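Local coordinates for transthyretin-like protein (Klebsiella pneumoniae subsp. pneumoniae, PDB 3QVA) that probably catalyses the hydrolysis of 5-hydroxyisourate, a step of purine metabolism, working as a homotetramer of the transthyretin family, at residues I16-S20 with L104-G108; P24-V28 with W72-A76. All blocks are in the same frame, centred on the assembly; numbering follows the deposited sequence.

Contact 1: I16-S20 with L104-G108; sequences ILDIS and LIAPG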
ATOM      1  N   ILE A  16       9.689   8.832  -5.048  1.00 13.57           N
ATOM      2  CA  ILE A  16       9.902   7.457  -4.627  1.00 13.58           C
ATOM      3  C   ILE A  16      10.368   7.433  -3.181  1.00 13.92           C
ATOM      4  O   ILE A  16      11.362   8.059  -2.825  1.00 13.68           O
ATOM      5  CB  ILE A  16      10.896   6.695  -5.551  1.00 13.70           C
ATOM      6  CG1 ILE A  16      10.446   6.796  -7.014  1.00 13.37           C
ATOM      7  CG2 ILE A  16      11.016   5.239  -5.109  1.00 13.71           C
ATOM      8  CD1 ILE A  16      11.182   5.857  -7.982  1.00 14.31           C
ATOM      9  N   LEU A  17       9.615   6.727  -2.350  1.00 14.18           N
ATOM     10  CA  LEU A  17       9.960   6.565  -0.950  1.00 14.60           C
ATOM     11  C   LEU A  17      10.262   5.106  -0.657  1.00 14.16           C
ATOM     12  O   LEU A  17       9.510   4.221  -1.061  1.00 13.52           O
ATOM     13  CB  LEU A  17       8.793   7.030  -0.083  1.00 15.17           C
ATOM     14  CG  LEU A  17       8.553   8.539  -0.103  1.00 17.51           C
ATOM     15  CD1 LEU A  17       7.092   8.825   0.089  1.00 20.38           C
ATOM     16  CD2 LEU A  17       9.411   9.246   0.951  1.00 18.69           C
ATOM     17  N   ASP A  18      11.358   4.856   0.047  1.00 13.74           N
ATOM     18  CA  ASP A  18      11.663   3.511   0.512  1.00 14.27           C
ATOM     19  C   ASP A  18      11.011   3.338   1.875  1.00 14.42           C
ATOM     20  O   ASP A  18      11.527   3.817   2.894  1.00 14.51           O
ATOM     21  CB  ASP A  18      13.178   3.273   0.589  1.00 14.62           C
ATOM     22  CG  ASP A  18      13.537   1.859   1.060  1.00 15.76           C
ATOM     23  OD1 ASP A  18      12.631   1.033   1.313  1.00 16.29           O
ATOM     24  OD2 ASP A  18      14.747   1.559   1.180  1.00 19.19           O
ATOM     25  N   ILE A  19       9.868   2.654   1.897  1.00 14.39           N
ATOM     26  CA  ILE A  19       9.118   2.517   3.138  1.00 15.02           C
ATOM     27  C   ILE A  19       9.736   1.482   4.080  1.00 15.34           C
ATOM     28  O   ILE A  19       9.334   1.382   5.231  1.00 15.00           O
ATOM     29  CB  ILE A  19       7.608   2.256   2.904  1.00 15.02           C
ATOM     30  CG1 ILE A  19       7.370   0.827   2.401  1.00 15.62           C
ATOM     31  CG2 ILE A  19       7.025   3.324   1.958  1.00 15.77           C
ATOM     32  CD1 ILE A  19       5.886   0.414   2.396  1.00 16.62           C
ATOM     33  N   SER A  20      10.728   0.735   3.597  1.00 16.21           N
ATOM     34  CA  SER A  20      11.461  -0.187   4.460  1.00 17.47           C
ATOM     35  C   SER A  20      12.330   0.592   5.456  1.00 18.41           C
ATOM     36  O   SER A  20      12.616   0.109   6.552  1.00 18.52           O
ATOM     37  CB  SER A  20      12.291  -1.180   3.637  1.00 17.71           C
ATOM     38  OG  SER A  20      13.431  -0.560   3.075  1.00 19.16           O
ATOM     39  N   LEU A 104       5.840   3.786  -3.746  1.00 12.00           N
ATOM     40  CA  LEU A 104       6.201   3.466  -2.366  1.00 11.71           C
ATOM     41  C   LEU A 104       6.820   2.086  -2.405  1.00 11.33           C
ATOM     42  O   LEU A 104       6.127   1.111  -2.676  1.00 11.75           O
ATOM     43  CB  LEU A 104       4.969   3.481  -1.454  1.00 12.02           C
ATOM     44  CG  LEU A 104       4.074   4.719  -1.479  1.00 13.40           C
ATOM     45  CD1 LEU A 104       2.993   4.603  -0.411  1.00 15.84           C
ATOM     46  CD2 LEU A 104       4.881   5.992  -1.292  1.00 14.38           C
ATOM     47  N   ILE A 105       8.124   1.996  -2.142  1.00 10.76           N
ATOM     48  CA  ILE A 105       8.852   0.757  -2.423  1.00 11.01           C
ATOM     49  C   ILE A 105       9.487   0.115  -1.193  1.00 11.16           C
ATOM     50  O   ILE A 105       9.777   0.790  -0.198  1.00 11.60           O
ATOM     51  CB  ILE A 105       9.918   0.953  -3.547  1.00 10.68           C
ATOM     52  CG1 ILE A 105      11.127   1.763  -3.043  1.00 11.37           C
ATOM     53  CG2 ILE A 105       9.277   1.626  -4.761  1.00 11.38           C
ATOM     54  CD1 ILE A 105      12.291   1.842  -4.046  1.00 12.08           C
ATOM     55  N   ALA A 106       9.687  -1.195  -1.289  1.00 10.98           N
ATOM     56  CA  ALA A 106      10.359  -1.996  -0.271  1.00 11.05           C
ATOM     57  C   ALA A 106      10.833  -3.278  -0.938  1.00 11.25           C
ATOM     58  O   ALA A 106      10.298  -3.664  -1.988  1.00 11.04           O
ATOM     59  CB  ALA A 106       9.393  -2.311   0.889  1.00 11.48           C
ATOM     60  N   PRO A 107      11.840  -3.960  -0.349  1.00 11.09           N
ATOM     61  CA  PRO A 107      12.250  -5.208  -0.987  1.00 11.37           C
ATOM     62  C   PRO A 107      11.109  -6.220  -1.146  1.00 11.39           C
ATOM     63  O   PRO A 107      11.107  -6.993  -2.106  1.00 11.89           O
ATOM     64  CB  PRO A 107      13.348  -5.728  -0.054  1.00 11.02           C
ATOM     65  CG  PRO A 107      13.975  -4.466   0.455  1.00 11.59           C
ATOM     66  CD  PRO A 107      12.796  -3.545   0.695  1.00 10.81           C
ATOM     67  N   GLY A 108      10.135  -6.198  -0.239  1.00 11.41           N
ATOM     68  CA  GLY A 108       9.065  -7.188  -0.266  1.00 11.56           C
ATOM     69  C   GLY A 108       7.726  -6.722  -0.805  1.00 11.70           C
ATOM     70  O   GLY A 108       6.729  -7.417  -0.652  1.00 11.91           O
TER
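Ile105 reaches across to Ile16, Leu17 and Asp18, and its side chain can be followed outward. Ile105 CB lies 4.1 Å from Leu17 O, and Ile105 CG1, wedged between backbone N and carbonyl carbon (chi1 73°), leans closer to Leu17 O, at 3.5 Å. From there Ile105 CD1 extends to Ile16 CG2 (3.8 Å), while the other branch, Ile105 CG2, meets the same Ile16 CG2 at 4.0 Å; both branches thus close on a single methyl. Strands 12-18 and 99-106 pair in parallel here. Ile105 N gives Leu17 O a virtually straight bond of 2.8 Å (179°), and Ile105 O accepts from Ile19 N, so Ile105 bonds the residues either side of its bridge partner Asp18. On the sheet face away from Ile105, Leu17 and Leu104 lie side by side, Leu17 CD1 3.8 Å from Leu104 CD2. From the loop, the Ile19 side chain crosses that of Leu104 at about a right angle, Ile19 CG2 resting on Leu104 CB. Tyr113 of a third subunit packs on these three residues, while Ile19 and Ser20 meet their counterparts in the second subunit.

At the end of strand 16-18, Asp18 forms an Asx turn. Its OD1 takes Ser20 N from above the carboxylate plane (45° out) and Ser20 OG on the syn side, both from the same face. Arg78 forms a salt bridge with Asp18 OD2 and also bonds Ser20 OG. Asp18 OD1 nevertheless lies 3.2 Å from Ile105 O, acceptor against acceptor. The two Ser20 donors and the charge of Arg78 probably offset that opposition, leaving the buried carboxylate fixed where the chain leaves the sheet.

Contact 2: P24-V28 with W72-A76; sequences PAEGV and WFARA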
ATOM      1  N   PRO A  24      13.366   9.011   1.552  1.00 18.71           N
ATOM      2  CA  PRO A  24      13.260   9.144   0.104  1.00 17.91           C
ATOM      3  C   PRO A  24      14.318   8.292  -0.586  1.00 17.29           C
ATOM      4  O   PRO A  24      15.438   8.161  -0.082  1.00 16.90           O
ATOM      5  CB  PRO A  24      13.539  10.631  -0.135  1.00 18.21           C
ATOM      6  CG  PRO A  24      13.229  11.290   1.164  1.00 19.04           C
ATOM      7  CD  PRO A  24      13.662  10.306   2.196  1.00 18.56           C
ATOM      8  N   ALA A  25      13.960   7.720  -1.730  1.00 16.14           N
ATOM      9  CA  ALA A  25      14.870   6.854  -2.468  1.00 15.62           C
ATOM     10  C   ALA A  25      15.624   7.690  -3.492  1.00 15.70           C
ATOM     11  O   ALA A  25      15.049   8.121  -4.490  1.00 15.01           O
ATOM     12  CB  ALA A  25      14.105   5.718  -3.146  1.00 15.52           C
ATOM     13  N   GLU A  26      16.902   7.945  -3.205  1.00 16.02           N
ATOM     14  CA  GLU A  26      17.758   8.767  -4.072  1.00 16.50           C
ATOM     15  C   GLU A  26      18.569   7.899  -5.031  1.00 15.96           C
ATOM     16  O   GLU A  26      19.175   6.902  -4.624  1.00 16.16           O
ATOM     17  CB  GLU A  26      18.700   9.636  -3.226  1.00 16.97           C
ATOM     18  CG  GLU A  26      19.676  10.506  -4.028  1.00 19.06           C
ATOM     19  CD  GLU A  26      20.719  11.200  -3.154  1.00 23.52           C
ATOM     20  OE1 GLU A  26      21.481  12.034  -3.697  1.00 25.36           O
ATOM     21  OE2 GLU A  26      20.780  10.919  -1.934  1.00 23.79           O
ATOM     22  N   GLY A  27      18.581   8.291  -6.301  1.00 15.86           N
ATOM     23  CA  GLY A  27      19.375   7.609  -7.324  1.00 15.54           C
ATOM     24  C   GLY A  27      18.678   6.449  -8.020  1.00 14.99           C
ATOM     25  O   GLY A  27      19.335   5.572  -8.576  1.00 15.12           O
ATOM     26  N   VAL A  28      17.348   6.436  -7.981  1.00 14.52           N
ATOM     27  CA  VAL A  28      16.566   5.434  -8.712  1.00 14.31           C
ATOM     28  C   VAL A  28      16.359   5.945 -10.125  1.00 14.45           C
ATOM     29  O   VAL A  28      15.898   7.078 -10.318  1.00 14.71           O
ATOM     30  CB  VAL A  28      15.173   5.186  -8.073  1.00 13.93           C
ATOM     31  CG1 VAL A  28      14.448   4.045  -8.792  1.00 14.09           C
ATOM     32  CG2 VAL A  28      15.302   4.881  -6.591  1.00 13.84           C
ATOM     33  N   TRP A  72      18.344  -0.733  -7.940  1.00 15.27           N
ATOM     34  CA  TRP A  72      18.610   0.178  -6.832  1.00 15.52           C
ATOM     35  C   TRP A  72      18.832  -0.584  -5.518  1.00 15.63           C
ATOM     36  O   TRP A  72      19.796  -0.309  -4.795  1.00 15.51           O
ATOM     37  CB  TRP A  72      17.470   1.193  -6.699  1.00 15.41           C
ATOM     38  CG  TRP A  72      17.698   2.259  -5.682  1.00 15.02           C
ATOM     39  CD1 TRP A  72      18.476   3.371  -5.822  1.00 15.27           C
ATOM     40  CD2 TRP A  72      17.111   2.340  -4.377  1.00 15.33           C
ATOM     41  NE1 TRP A  72      18.420   4.134  -4.681  1.00 15.51           N
ATOM     42  CE2 TRP A  72      17.595   3.521  -3.775  1.00 15.12           C
ATOM     43  CE3 TRP A  72      16.234   1.520  -3.652  1.00 15.32           C
ATOM     44  CZ2 TRP A  72      17.224   3.915  -2.485  1.00 14.70           C
ATOM     45  CZ3 TRP A  72      15.859   1.917  -2.364  1.00 15.34           C
ATOM     46  CH2 TRP A  72      16.359   3.104  -1.797  1.00 15.88           C
ATOM     47  N   PHE A  73      17.965  -1.554  -5.226  1.00 15.60           N
ATOM     48  CA  PHE A  73      18.132  -2.361  -4.021  1.00 16.08           C
ATOM     49  C   PHE A  73      19.425  -3.170  -4.074  1.00 16.83           C
ATOM     50  O   PHE A  73      20.139  -3.260  -3.072  1.00 17.28           O
ATOM     51  CB  PHE A  73      16.937  -3.288  -3.781  1.00 15.49           C
ATOM     52  CG  PHE A  73      15.726  -2.595  -3.212  1.00 15.29           C
ATOM     53  CD1 PHE A  73      14.493  -2.692  -3.852  1.00 14.54           C
ATOM     54  CD2 PHE A  73      15.810  -1.868  -2.026  1.00 13.85           C
ATOM     55  CE1 PHE A  73      13.356  -2.066  -3.324  1.00 14.14           C
ATOM     56  CE2 PHE A  73      14.688  -1.236  -1.489  1.00 14.44           C
ATOM     57  CZ  PHE A  73      13.447  -1.339  -2.148  1.00 14.63           C
ATOM     58  N   ALA A  74      19.721  -3.734  -5.245  1.00 17.59           N
ATOM     59  CA  ALA A  74      20.921  -4.551  -5.451  1.00 18.90           C
ATOM     60  C   ALA A  74      22.224  -3.770  -5.261  1.00 19.79           C
ATOM     61  O   ALA A  74      23.198  -4.309  -4.716  1.00 20.25           O
ATOM     62  CB  ALA A  74      20.887  -5.213  -6.820  1.00 18.37           C
ATOM     63  N   ARG A  75      22.241  -2.511  -5.704  1.00 20.79           N
ATOM     64  CA  ARG A  75      23.407  -1.636  -5.537  1.00 22.00           C
ATOM     65  C   ARG A  75      23.693  -1.331  -4.074  1.00 22.74           C
ATOM     66  O   ARG A  75      24.837  -1.054  -3.701  1.00 23.19           O
ATOM     67  CB  ARG A  75      23.228  -0.323  -6.297  1.00 22.07           C
ATOM     68  CG  ARG A  75      23.461  -0.434  -7.786  1.00 22.40           C
ATOM     69  CD  ARG A  75      23.630   0.939  -8.420  1.00 23.69           C
ATOM     70  NE  ARG A  75      22.453   1.792  -8.270  1.00 23.80           N
ATOM     71  CZ  ARG A  75      21.390   1.764  -9.072  1.00 23.37           C
ATOM     72  NH1 ARG A  75      21.335   0.911 -10.087  1.00 22.62           N
ATOM     73  NH2 ARG A  75      20.373   2.585  -8.851  1.00 22.69           N
ATOM     74  N   ALA A  76      22.642  -1.385  -3.259  1.00 23.26           N
ATOM     75  CA  ALA A  76      22.740  -1.207  -1.819  1.00 23.87           C
ATOM     76  C   ALA A  76      22.924  -2.549  -1.099  1.00 23.92           C
ATOM     77  O   ALA A  76      22.912  -2.602   0.130  1.00 24.75           O
ATOM     78  CB  ALA A  76      21.504  -0.498  -1.307  1.00 23.86           C
TER
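The indole of Trp72 offers one face to Val28 and Ala25 and its pyrrole edge to the carbonyl of Glu26. Val28 CG2 sits almost squarely over the five-membered ring, 3.5 Å from its centroid and 7° off the normal. Ala25 CB lies over the same face, 4.0 Å from the centroid of the six-membered ring and nearer the rim, so two CH-pi contacts share one surface. At the edge, Trp72 NE1 donates to Glu26 O over 2.9 Å; the donor stands 49° out of the carbonyl plane, and the oxygen is slightly tilted from the indole plane. Two further flat groups adjoin this tryptophan: its CE3 overlies the rim of the Phe73 ring, and the Arg75 guanidinium lays a face over Trp72 CA.

The reach comes from Trp72 itself. With CG anti to the backbone N (chi1 -174°), the ring extends from the helix toward the loop, while Arg75 folds back at chi3 and brings Arg75 NH2 to 3.2 Å from Gly27 O. Gly27 has a positive phi, a conformation that suits glycine and turns the chain between the Glu26 carbonyl and Val28. Methyls over the face and a carbonyl at the edge should together restrict sliding and rotation of the indole. Thr44 OG1 is hydrogen-bonded to both Ala25 O and Val28 N, so one hydroxyl bridges the two ends of the turn, and Trp72 also touches Asp18 and Ile105 of the adjoining strands.

Residues 24-28 lead into strand 29-34, and helix 69-75 is the short helix between strands 62-67 and 82-90. A two-sheet beta-sandwich with one short helix is the transthyretin fold; here Trp72 docks that helix on the loop.

Overall arrangement
Contact 1 and contact 2 have their centres 10 Å apart, on the same side of the chain's centre. Along the chain the order is 16-20, 24-28, 72-76, 104-108, so the ends of contact 2 fall between those of contact 1. Contact 1 pairs strands 12-18 and 99-106 of the mixed sheet; contact 2 joins the loop entering the other, antiparallel sheet to helix 69-75. They meet directly: Ile16 O probably accepts a hydrogen bond from Ala25 N, and Phe73 CZ packs against Ala106 and Pro107. Helix, loop and strand ends are thus in direct contact on one side of the chain, where contact 1 also meets neighbouring subunits of the tetramer.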